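Cysteine synthase 3 (Entamoeba histolytica, PDB 6KR5) catalyses, as an O-acetylserine sulfhydrylase using pyridoxal-5'-phosphate, the replacement of the acetoxy group of O-acetyl-L-serine by sulfide, giving L-cysteine and acetate. Local coordinates at residues 12-15 with 19-22; 64-69 with 91-96; 210-215 with 289-294; 223-228 with 252-257. All coordinates share one frame; numbering follows the deposited sequence.

Contact 1: 12-15 with 19-22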
loop_
_atom_site.group_PDB
_atom_site.type_symbol
_atom_site.label_atom_id
_atom_site.label_comp_id
_atom_site.label_asym_id
_atom_site.label_seq_id
_atom_site.Cartn_x
_atom_site.Cartn_y
_atom_site.Cartn_z
ATOM N N ARG B 12 -15.877 4.321 -11.105
ATOM C CA ARG B 12 -14.986 4.942 -12.066
ATOM C C ARG B 12 -14.082 3.871 -12.654
ATOM O O ARG B 12 -13.728 2.903 -11.977
ATOM C CB ARG B 12 -14.145 6.046 -11.401
ATOM C CG ARG B 12 -13.228 6.811 -12.324
ATOM C CD ARG B 12 -12.602 8.004 -11.618
ATOM N NE ARG B 12 -11.513 8.544 -12.412
ATOM C CZ ARG B 12 -10.653 9.466 -12.001
ATOM N NH1 ARG B 12 -10.744 9.986 -10.782
ATOM N NH2 ARG B 12 -9.700 9.874 -12.826
ATOM N N ILE B 13 -13.732 4.037 -13.923
ATOM C CA ILE B 13 -12.659 3.262 -14.534
ATOM C C ILE B 13 -11.510 4.226 -14.785
ATOM O O ILE B 13 -11.587 5.103 -15.659
ATOM C CB ILE B 13 -13.100 2.550 -15.819
ATOM C CG1 ILE B 13 -14.104 1.444 -15.481
ATOM C CG2 ILE B 13 -11.889 1.943 -16.530
ATOM C CD1 ILE B 13 -14.649 0.726 -16.692
ATOM N N TYR B 14 -10.453 4.084 -13.986
ATOM C CA TYR B 14 -9.294 4.958 -14.085
ATOM C C TYR B 14 -8.542 4.675 -15.380
ATOM O O TYR B 14 -8.385 3.523 -15.777
ATOM C CB TYR B 14 -8.395 4.743 -12.866
ATOM C CG TYR B 14 -9.065 5.123 -11.563
ATOM C CD1 TYR B 14 -9.851 4.211 -10.869
ATOM C CD2 TYR B 14 -8.940 6.408 -11.050
ATOM C CE1 TYR B 14 -10.477 4.563 -9.687
ATOM C CE2 TYR B 14 -9.555 6.772 -9.874
ATOM C CZ TYR B 14 -10.329 5.852 -9.198
ATOM O OH TYR B 14 -10.944 6.205 -8.015
ATOM N N HIS B 15 -8.071 5.730 -16.047
ATOM C CA HIS B 15 -7.408 5.510 -17.330
ATOM C C HIS B 15 -5.980 5.021 -17.184
ATOM O O HIS B 15 -5.444 4.440 -18.130
ATOM C CB HIS B 15 -7.410 6.787 -18.170
ATOM C CG HIS B 15 -8.783 7.237 -18.561
ATOM N ND1 HIS B 15 -9.367 8.371 -18.042
ATOM C CD2 HIS B 15 -9.689 6.700 -19.411
ATOM C CE1 HIS B 15 -10.578 8.513 -18.555
ATOM N NE2 HIS B 15 -10.795 7.515 -19.390
ATOM N N GLU B 19 -4.136 8.344 -12.272
ATOM C CA GLU B 19 -5.451 8.859 -11.911
ATOM C C GLU B 19 -5.939 8.346 -10.566
ATOM O O GLU B 19 -6.943 8.861 -10.062
ATOM C CB GLU B 19 -6.472 8.514 -12.994
ATOM C CG GLU B 19 -6.155 9.211 -14.311
ATOM C CD GLU B 19 -7.322 9.246 -15.281
ATOM O OE1 GLU B 19 -8.242 8.415 -15.170
ATOM O OE2 GLU B 19 -7.307 10.129 -16.167
ATOM N N THR B 20 -5.277 7.345 -9.983
ATOM C CA THR B 20 -5.625 6.887 -8.639
ATOM C C THR B 20 -4.870 7.626 -7.545
ATOM O O THR B 20 -5.114 7.359 -6.365
ATOM C CB THR B 20 -5.372 5.382 -8.453
ATOM O OG1 THR B 20 -3.966 5.115 -8.396
ATOM C CG2 THR B 20 -6.013 4.554 -9.557
ATOM N N ILE B 21 -3.968 8.540 -7.902
ATOM C CA ILE B 21 -3.206 9.263 -6.897
ATOM C C ILE B 21 -4.122 10.199 -6.126
ATOM O O ILE B 21 -5.007 10.853 -6.704
ATOM C CB ILE B 21 -2.063 10.043 -7.565
ATOM C CG1 ILE B 21 -1.039 9.077 -8.127
ATOM C CG2 ILE B 21 -1.397 11.019 -6.582
ATOM C CD1 ILE B 21 0.045 9.785 -8.937
ATOM N N GLY B 22 -3.895 10.283 -4.818
ATOM C CA GLY B 22 -4.685 11.149 -3.969
ATOM C C GLY B 22 -6.036 10.567 -3.582
ATOM O O GLY B 22 -6.286 9.348 -3.618
HETATM O O HOH W 1 -11.228 7.984 -15.100
#
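The tight reversal between the short strand 13-14, which pairs in parallel with a strand of the second subunit and so carries the sheet across the interface, and the 3-10 turn at 19-20 is closed by Glu19, whose carboxylate faces Arg12 and His15. Oxygen OE1 takes most of the load. The backbone N of His15 donates to Glu19 OE1 at 2.8 Å in an almost straight bond (173°), reaching the oxygen from 54° out of the carboxylate plane. From the same residue, ring atom ND1 adds two weak bonds, one to OE1 and a straighter one of 3.3 Å to Glu19 OE2. Arg12 reaches over with its chain extended, and NH2 makes a weak 3.1 Å salt-bridge bond to Glu19 OE1, the guanidinium and carboxylate planes turned 58° apart. Water 1 gives a hydrogen to OE1 and another to Ile13 O, and accepts one from Arg12 NE at 2.8 Å. The Tyr14 ring lies between Arg12 CD on one face and Thr20 CG2 on the other; the methyl is 3.9 Å from the ring centroid, a CH-pi contact. Arg12 also binds Thr5 O and Ile6 O of the second subunit, and Tyr14 OH binds Asn7 there. One buried carboxylate oxygen thus collects a short main-chain NH bond and a water, with weaker help from guanidinium and imidazole, a setting that would probably favour its charged form.

Contact 2: 64-69 with 91-96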
loop_
_atom_site.group_PDB
_atom_site.type_symbol
_atom_site.label_atom_id
_atom_site.label_comp_id
_atom_site.label_asym_id
_atom_site.label_seq_id
_atom_site.Cartn_x
_atom_site.Cartn_y
_atom_site.Cartn_z
ATOM N N ASN B 64 2.973 15.723 -9.742
ATOM C CA ASN B 64 2.747 17.116 -10.122
ATOM C C ASN B 64 4.013 17.803 -10.617
ATOM O O ASN B 64 3.931 18.671 -11.496
ATOM C CB ASN B 64 2.141 17.927 -8.979
ATOM C CG ASN B 64 1.431 19.155 -9.501
ATOM O OD1 ASN B 64 0.514 19.034 -10.325
ATOM N ND2 ASN B 64 1.880 20.340 -9.086
ATOM N N ILE B 65 5.183 17.466 -10.067
ATOM C CA ILE B 65 6.428 18.045 -10.584
ATOM C C ILE B 65 6.580 17.726 -12.068
ATOM O O ILE B 65 6.875 18.606 -12.883
ATOM C CB ILE B 65 7.629 17.538 -9.762
ATOM C CG1 ILE B 65 7.707 18.310 -8.437
ATOM C CG2 ILE B 65 8.926 17.658 -10.553
ATOM C CD1 ILE B 65 8.700 17.757 -7.472
ATOM N N ILE B 66 6.329 16.476 -12.448
ATOM C CA ILE B 66 6.508 16.084 -13.840
ATOM C C ILE B 66 5.364 16.598 -14.708
ATOM O O ILE B 66 5.596 17.122 -15.806
ATOM C CB ILE B 66 6.660 14.559 -13.923
ATOM C CG1 ILE B 66 7.974 14.149 -13.261
ATOM C CG2 ILE B 66 6.645 14.101 -15.368
ATOM C CD1 ILE B 66 8.069 12.660 -12.975
ATOM N N TYR B 67 4.125 16.476 -14.228
ATOM C CA TYR B 67 2.964 16.911 -15.002
ATOM C C TYR B 67 3.051 18.392 -15.324
ATOM O O TYR B 67 2.855 18.805 -16.474
ATOM C CB TYR B 67 1.691 16.613 -14.218
ATOM C CG TYR B 67 0.395 16.792 -14.972
ATOM C CD1 TYR B 67 0.295 16.466 -16.317
ATOM C CD2 TYR B 67 -0.739 17.246 -14.321
ATOM C CE1 TYR B 67 -0.901 16.611 -16.996
ATOM C CE2 TYR B 67 -1.936 17.399 -14.988
ATOM C CZ TYR B 67 -2.014 17.082 -16.325
ATOM O OH TYR B 67 -3.211 17.229 -16.990
ATOM N N GLN B 68 3.334 19.212 -14.315
ATOM C CA GLN B 68 3.379 20.648 -14.567
ATOM C C GLN B 68 4.533 21.004 -15.490
ATOM O O GLN B 68 4.400 21.892 -16.347
ATOM C CB GLN B 68 3.492 21.417 -13.255
ATOM C CG GLN B 68 3.206 22.914 -13.440
ATOM C CD GLN B 68 1.759 23.175 -13.825
ATOM O OE1 GLN B 68 0.840 22.680 -13.181
ATOM N NE2 GLN B 68 1.552 23.949 -14.885
ATOM N N ALA B 69 5.674 20.321 -15.341
ATOM C CA ALA B 69 6.812 20.613 -16.211
ATOM C C ALA B 69 6.485 20.288 -17.659
ATOM O O ALA B 69 6.877 21.028 -18.570
ATOM C CB ALA B 69 8.055 19.849 -15.757
ATOM N N ILE B 91 10.645 7.249 -5.676
ATOM C CA ILE B 91 9.558 6.352 -6.074
ATOM C C ILE B 91 8.456 7.125 -6.787
ATOM O O ILE B 91 7.954 6.702 -7.832
ATOM C CB ILE B 91 9.007 5.604 -4.850
ATOM C CG1 ILE B 91 10.092 4.715 -4.245
ATOM C CG2 ILE B 91 7.775 4.818 -5.246
ATOM C CD1 ILE B 91 9.669 4.102 -2.908
ATOM N N GLY B 92 8.064 8.274 -6.235
ATOM C CA GLY B 92 7.004 9.047 -6.858
ATOM C C GLY B 92 7.389 9.576 -8.227
ATOM O O GLY B 92 6.564 9.615 -9.144
ATOM N N LEU B 93 8.653 9.964 -8.398
ATOM C CA LEU B 93 9.097 10.415 -9.711
ATOM C C LEU B 93 9.146 9.257 -10.695
ATOM O O LEU B 93 8.800 9.417 -11.872
ATOM C CB LEU B 93 10.466 11.073 -9.599
ATOM C CG LEU B 93 10.529 12.450 -8.946
ATOM C CD1 LEU B 93 11.983 12.775 -8.651
ATOM C CD2 LEU B 93 9.914 13.515 -9.855
ATOM N N CYS B 94 9.575 8.082 -10.228
ATOM C CA CYS B 94 9.697 6.935 -11.120
ATOM C C CYS B 94 8.332 6.446 -11.576
ATOM O O CYS B 94 8.159 6.070 -12.744
ATOM C CB CYS B 94 10.478 5.818 -10.434
ATOM S SG CYS B 94 12.243 6.163 -10.330
ATOM N N GLN B 95 7.342 6.471 -10.685
ATOM C CA GLN B 95 5.992 6.075 -11.078
ATOM C C GLN B 95 5.451 6.996 -12.169
ATOM O O GLN B 95 4.965 6.532 -13.216
ATOM C CB GLN B 95 5.076 6.075 -9.856
ATOM C CG GLN B 95 3.613 5.839 -10.202
ATOM C CD GLN B 95 2.721 5.835 -8.974
ATOM O OE1 GLN B 95 2.176 4.792 -8.571
ATOM N NE2 GLN B 95 2.577 6.995 -8.359
ATOM N N ALA B 96 5.556 8.316 -11.959
ATOM C CA ALA B 96 5.024 9.260 -12.934
ATOM C C ALA B 96 5.830 9.224 -14.222
ATOM O O ALA B 96 5.260 9.256 -15.318
ATOM C CB ALA B 96 4.991 10.671 -12.351
#
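Ile66 and Leu93 meet across helices 58-72 and 88-100, with Ala96 beside them, in a buried contact between apolar side chains. The working end of Ile66 is its CD1 methyl, 3.7 Å from Leu93 CD2 and equally 3.7 Å from Ala96 CB, so that it lies against both residues of the facing helix. It also comes within 3.5 Å of the Leu93 carbonyl O, touching the backbone between the two side chains. CG1 of Ile66 stands anti to the carbonyl carbon (chi1 -67°), which directs the ethyl branch across the gap. Of the Leu93 side chain, CD2 does the touching, and this methyl also meets Ile65 CG2 more loosely, at 4.3 Å. The small Ala96 marks the closest backbone approach, with its CA 7.0 Å from that of Ile66. Farther out, the axes of the two short segments pass at 9.5 Å and their directions differ by 44°. Gln95 NE2 is bonded to Asp59 near the start of helix 58-72, a polar tie between the same two helices. Helix 58-72 packs through Ile65 on Phe155 of strand 154-156, at the edge of the four-stranded parallel sheet, and helix 88-100 follows strand 80-84, an alpha/beta arrangement consistent with the domain of that sheet in fold type II pyridoxal-phosphate enzymes.

Contact 3: 210-215 with 289-294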
loop_
_atom_site.group_PDB
_atom_site.type_symbol
_atom_site.label_atom_id
_atom_site.label_comp_id
_atom_site.label_asym_id
_atom_site.label_seq_id
_atom_site.Cartn_x
_atom_site.Cartn_y
_atom_site.Cartn_z
ATOM N N GLY B 210 -8.556 30.631 10.783
ATOM C CA GLY B 210 -8.172 30.194 12.106
ATOM C C GLY B 210 -7.583 28.805 12.209
ATOM O O GLY B 210 -7.334 28.348 13.328
ATOM N N VAL B 211 -7.361 28.110 11.090
ATOM C CA VAL B 211 -6.745 26.788 11.157
ATOM C C VAL B 211 -5.313 26.949 11.643
ATOM O O VAL B 211 -4.558 27.785 11.128
ATOM C CB VAL B 211 -6.803 26.085 9.790
ATOM C CG1 VAL B 211 -5.877 24.860 9.764
ATOM C CG2 VAL B 211 -8.225 25.676 9.466
ATOM N N LYS B 212 -4.947 26.173 12.660
ATOM C CA LYS B 212 -3.602 26.179 13.219
ATOM C C LYS B 212 -2.740 25.174 12.463
ATOM O O LYS B 212 -3.157 24.035 12.247
ATOM C CB LYS B 212 -3.649 25.828 14.707
ATOM C CG LYS B 212 -2.305 25.866 15.403
ATOM C CD LYS B 212 -2.430 25.453 16.868
ATOM C CE LYS B 212 -1.101 25.606 17.597
ATOM N NZ LYS B 212 -1.221 25.156 19.021
ATOM N N VAL B 213 -1.548 25.600 12.059
ATOM C CA VAL B 213 -0.615 24.766 11.306
ATOM C C VAL B 213 0.527 24.363 12.230
ATOM O O VAL B 213 1.254 25.224 12.739
ATOM C CB VAL B 213 -0.097 25.504 10.066
ATOM C CG1 VAL B 213 0.994 24.684 9.385
ATOM C CG2 VAL B 213 -1.258 25.771 9.116
ATOM N N VAL B 214 0.700 23.058 12.434
ATOM C CA VAL B 214 1.730 22.533 13.325
ATOM C C VAL B 214 2.756 21.776 12.488
ATOM O O VAL B 214 2.426 20.765 11.858
ATOM C CB VAL B 214 1.124 21.622 14.401
ATOM C CG1 VAL B 214 2.217 21.025 15.281
ATOM C CG2 VAL B 214 0.106 22.397 15.250
ATOM N N ALA B 215 4.002 22.246 12.498
ATOM C CA ALA B 215 5.102 21.557 11.834
ATOM C C ALA B 215 5.844 20.691 12.846
ATOM O O ALA B 215 6.039 21.101 13.992
ATOM C CB ALA B 215 6.066 22.564 11.201
ATOM N N LEU B 289 -1.159 14.060 19.246
ATOM C CA LEU B 289 -1.740 13.653 20.521
ATOM C C LEU B 289 -1.375 14.635 21.626
ATOM O O LEU B 289 -2.192 14.915 22.512
ATOM C CB LEU B 289 -1.293 12.234 20.889
ATOM C CG LEU B 289 -1.798 11.082 20.006
ATOM C CD1 LEU B 289 -1.304 9.735 20.528
ATOM C CD2 LEU B 289 -3.323 11.080 19.887
ATOM N N LYS B 290 -0.149 15.156 21.604
ATOM C CA LYS B 290 0.205 16.224 22.538
ATOM C C LYS B 290 -0.650 17.454 22.291
ATOM O O LYS B 290 -1.117 18.101 23.239
ATOM C CB LYS B 290 1.690 16.559 22.419
ATOM C CG LYS B 290 2.580 15.412 22.828
ATOM C CD LYS B 290 4.039 15.813 22.837
ATOM C CE LYS B 290 4.874 14.687 23.409
ATOM N NZ LYS B 290 6.331 14.981 23.411
ATOM N N GLU B 291 -0.871 17.790 21.022
ATOM C CA GLU B 291 -1.758 18.900 20.696
ATOM C C GLU B 291 -3.158 18.661 21.253
ATOM O O GLU B 291 -3.780 19.573 21.812
ATOM C CB GLU B 291 -1.792 19.084 19.180
ATOM C CG GLU B 291 -2.371 20.401 18.734
ATOM C CD GLU B 291 -1.426 21.562 18.970
ATOM O OE1 GLU B 291 -0.203 21.341 19.159
ATOM O OE2 GLU B 291 -1.917 22.705 18.968
ATOM N N ALA B 292 -3.656 17.427 21.137
ATOM C CA ALA B 292 -4.983 17.065 21.615
ATOM C C ALA B 292 -5.097 17.104 23.133
ATOM O O ALA B 292 -6.216 17.050 23.656
ATOM C CB ALA B 292 -5.352 15.667 21.102
ATOM N N GLY B 293 -3.980 17.181 23.846
ATOM C CA GLY B 293 -3.991 17.280 25.288
ATOM C C GLY B 293 -4.004 18.686 25.845
ATOM O O GLY B 293 -4.109 18.850 27.065
ATOM N N LYS B 294 -3.902 19.706 24.999
ATOM C CA LYS B 294 -3.869 21.085 25.470
ATOM C C LYS B 294 -5.278 21.575 25.757
ATOM O O LYS B 294 -6.221 21.256 25.030
ATOM C CB LYS B 294 -3.198 21.985 24.436
ATOM C CG LYS B 294 -1.769 21.561 24.120
ATOM C CD LYS B 294 -1.124 22.455 23.081
ATOM C CE LYS B 294 0.312 22.035 22.839
ATOM N NZ LYS B 294 0.927 22.778 21.715
#
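A salt-bridge network joins strand 212-218 to the C-terminal part of helix 279-292, partly buried where the helix meets this inner strand of the six-stranded mixed sheet. Lys212 and Glu291 approach from opposite directions, and Lys212 NZ donates to Glu291 OE2 on its syn side, the side of the other oxygen. The NZ to OE2 distance between Lys212 and Glu291 is unusually short at 2.5 Å, and its exact value should be taken with care. The fully extended lysine chain crosses the gap from the strand. Glu291 in turn is bent at its second torsion (chi2 74°), which brings the carboxylate round to meet both the lysine and, with OE1, the CG2 methyl of Val214 at 4.1 Å. Lys294 NZ, whose stronger partner is Glu253, also bonds to Glu291 OE1 at 3.1 Å, arriving 45° above the carboxylate plane. Lys212 NZ and Lys294 NZ are 4.2 Å apart. The carboxylates of Glu291 and Glu253, which bridges to both lysines, probably balance them; the two glutamates also come close, OE1 to OE1, which the lysines may make tolerable or which may reflect a shared proton. Strand 212-218 is hydrogen-bonded to strand 186-190 on one side and to strand 253-257 on the other. Val214 and Glu291 both pack on Ile186, and helix 279-292 packs on the sheet face that carries Lys212 and Val214.

Contact 4: 223-228 with 252-257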
loop_
_atom_site.group_PDB
_atom_site.type_symbol
_atom_site.label_atom_id
_atom_site.label_comp_id
_atom_site.label_asym_id
_atom_site.label_seq_id
_atom_site.Cartn_x
_atom_site.Cartn_y
_atom_site.Cartn_z
ATOM N N VAL B 223 16.009 22.115 13.186
ATOM C CA VAL B 223 16.534 23.303 12.512
ATOM C C VAL B 223 15.451 24.359 12.316
ATOM O O VAL B 223 15.754 25.561 12.281
ATOM C CB VAL B 223 17.219 22.938 11.173
ATOM C CG1 VAL B 223 18.330 21.929 11.393
ATOM C CG2 VAL B 223 16.223 22.458 10.133
ATOM N N LEU B 224 14.185 23.955 12.187
ATOM C CA LEU B 224 13.128 24.957 12.101
ATOM C C LEU B 224 13.027 25.751 13.396
ATOM O O LEU B 224 12.685 26.942 13.371
ATOM C CB LEU B 224 11.790 24.295 11.783
ATOM C CG LEU B 224 11.747 23.510 10.475
ATOM C CD1 LEU B 224 10.414 22.827 10.369
ATOM C CD2 LEU B 224 11.973 24.419 9.284
ATOM N N SER B 225 13.344 25.118 14.526
ATOM C CA SER B 225 13.385 25.778 15.827
ATOM C C SER B 225 14.660 26.586 16.032
ATOM O O SER B 225 14.823 27.194 17.096
ATOM C CB SER B 225 13.256 24.733 16.934
ATOM O OG SER B 225 12.065 23.975 16.777
ATOM N N GLY B 226 15.556 26.604 15.048
ATOM C CA GLY B 226 16.814 27.330 15.129
ATOM C C GLY B 226 17.972 26.572 15.741
ATOM O O GLY B 226 19.039 27.166 15.947
ATOM N N LYS B 227 17.804 25.272 16.036
ATOM C CA LYS B 227 18.864 24.444 16.586
ATOM C C LYS B 227 19.747 23.886 15.474
ATOM O O LYS B 227 19.337 23.825 14.313
ATOM C CB LYS B 227 18.254 23.315 17.414
ATOM C CG LYS B 227 17.390 23.825 18.553
ATOM C CD LYS B 227 16.958 22.706 19.478
ATOM C CE LYS B 227 16.440 23.267 20.795
ATOM N NZ LYS B 227 15.630 24.503 20.586
ATOM N N PRO B 228 20.982 23.489 15.784
ATOM C CA PRO B 228 21.857 22.947 14.740
ATOM C C PRO B 228 21.330 21.635 14.177
ATOM O O PRO B 228 20.619 20.882 14.845
ATOM C CB PRO B 228 23.189 22.727 15.467
ATOM C CG PRO B 228 23.109 23.554 16.695
ATOM C CD PRO B 228 21.671 23.582 17.084
ATOM N N ASP B 252 2.267 27.919 12.649
ATOM C CA ASP B 252 1.906 28.496 13.936
ATOM C C ASP B 252 2.658 27.896 15.112
ATOM O O ASP B 252 2.791 28.560 16.150
ATOM C CB ASP B 252 0.406 28.326 14.168
ATOM C CG ASP B 252 -0.398 29.047 13.136
ATOM O OD1 ASP B 252 -0.230 30.281 13.042
ATOM O OD2 ASP B 252 -1.150 28.386 12.388
ATOM N N GLU B 253 3.153 26.672 14.981
ATOM C CA GLU B 253 3.833 25.991 16.072
ATOM C C GLU B 253 4.761 24.949 15.471
ATOM O O GLU B 253 4.391 24.275 14.503
ATOM C CB GLU B 253 2.832 25.325 17.027
ATOM C CG GLU B 253 3.462 24.459 18.115
ATOM C CD GLU B 253 2.440 23.614 18.858
ATOM O OE1 GLU B 253 1.300 23.481 18.358
ATOM O OE2 GLU B 253 2.778 23.078 19.935
ATOM N N ILE B 254 5.962 24.840 16.028
ATOM C CA ILE B 254 6.893 23.768 15.689
ATOM C C ILE B 254 6.988 22.838 16.889
ATOM O O ILE B 254 7.337 23.272 17.994
ATOM C CB ILE B 254 8.278 24.312 15.315
ATOM C CG1 ILE B 254 8.165 25.330 14.177
ATOM C CG2 ILE B 254 9.210 23.159 14.950
ATOM C CD1 ILE B 254 9.316 26.329 14.119
ATOM N N THR B 255 6.700 21.555 16.680
ATOM C CA THR B 255 6.775 20.578 17.760
ATOM C C THR B 255 7.891 19.589 17.477
ATOM O O THR B 255 7.774 18.790 16.535
ATOM C CB THR B 255 5.445 19.846 17.926
ATOM O OG1 THR B 255 4.425 20.800 18.249
ATOM C CG2 THR B 255 5.535 18.814 19.047
ATOM N N PRO B 256 8.985 19.621 18.229
ATOM C CA PRO B 256 10.035 18.616 18.058
ATOM C C PRO B 256 9.623 17.301 18.695
ATOM O O PRO B 256 8.985 17.274 19.752
ATOM C CB PRO B 256 11.232 19.231 18.792
ATOM C CG PRO B 256 10.604 20.060 19.868
ATOM C CD PRO B 256 9.319 20.604 19.278
ATOM N N ILE B 257 10.009 16.202 18.052
ATOM C CA ILE B 257 9.694 14.860 18.532
ATOM C C ILE B 257 10.980 14.045 18.543
ATOM O O ILE B 257 11.709 14.006 17.543
ATOM C CB ILE B 257 8.617 14.172 17.663
ATOM C CG1 ILE B 257 7.265 14.895 17.755
ATOM C CG2 ILE B 257 8.477 12.695 18.041
ATOM C CD1 ILE B 257 6.533 14.746 19.126
HETATM O O HOH W 2 9.912 24.237 18.469
#
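Ile254 turns CG1 anti to the carbonyl carbon (chi1 -55°) and carries CD1 to the loop 223-228, while CG2, anti to the backbone N, is presented to Ser225. Ser225 places OG beside its own backbone N (chi1 -57°), which brings the hydroxyl oxygen against the CG2 methyl. The branches of one isoleucine therefore serve different partners. CD1 rests on the backbone of Leu224, 3.5 Å from its carbonyl O, and touches Leu224 CB at 4.0 Å; CG2 meets Ser225 OG at 3.5 Å, a van der Waals approach of a methyl to a hydroxyl oxygen. No direct hydrogen bond crosses between the segments. Water 2 makes the polar link instead, donating to Ser225 OG and to Ile254 O, each at 2.8 Å. The hydroxyl is also hydrogen-bonded to Glu217 OE2, and Glu217 OE1 accepts from Leu224 N, so this one carboxylate fixes the same turn that the water ties to the strand. Val223 to Gly226 form a type I beta turn, closed by Gly226 N to Val223 O at 3.0 Å, and Gly226, its last residue, has a positive phi of 88°. This small surface contact ties the loop between strands 212-218 and 253-257, whose Leu224 side chain is about 9 Å from pyridoxal-5'-phosphate, back onto the edge strand. Strand 253-257, outermost in the six-stranded sheet within this chain, bonds along its inner edge to strand 212-218. Tyr246 packs against both Leu224 and Ile254, and on the strand Thr255 and Ile257 pack on helix 279-292.

In the fold
Contact 2 is buried within the chain and contact 1 at the dimer interface; contact 3 is partly buried, whereas contact 4 lies at the surface. Contact 2 joins apolar side chains, helix against helix; contact 1 gathers on a carboxylate and is bordered by the second subunit, and the two touch where Ile21 meets Gln95. Both also reach the second subunit, which contacts 3 and 4 do not. Those two lie on the opposite side of the chain's centre from contact 2, about 29 to 31 Å away between centres, and share adjacent strands 212-218 and 253-257. Glu253 joins them: it belongs to segment 252-257 yet completes the charge cluster of contact 3, while contact 4 itself relies on methyl packing and a water.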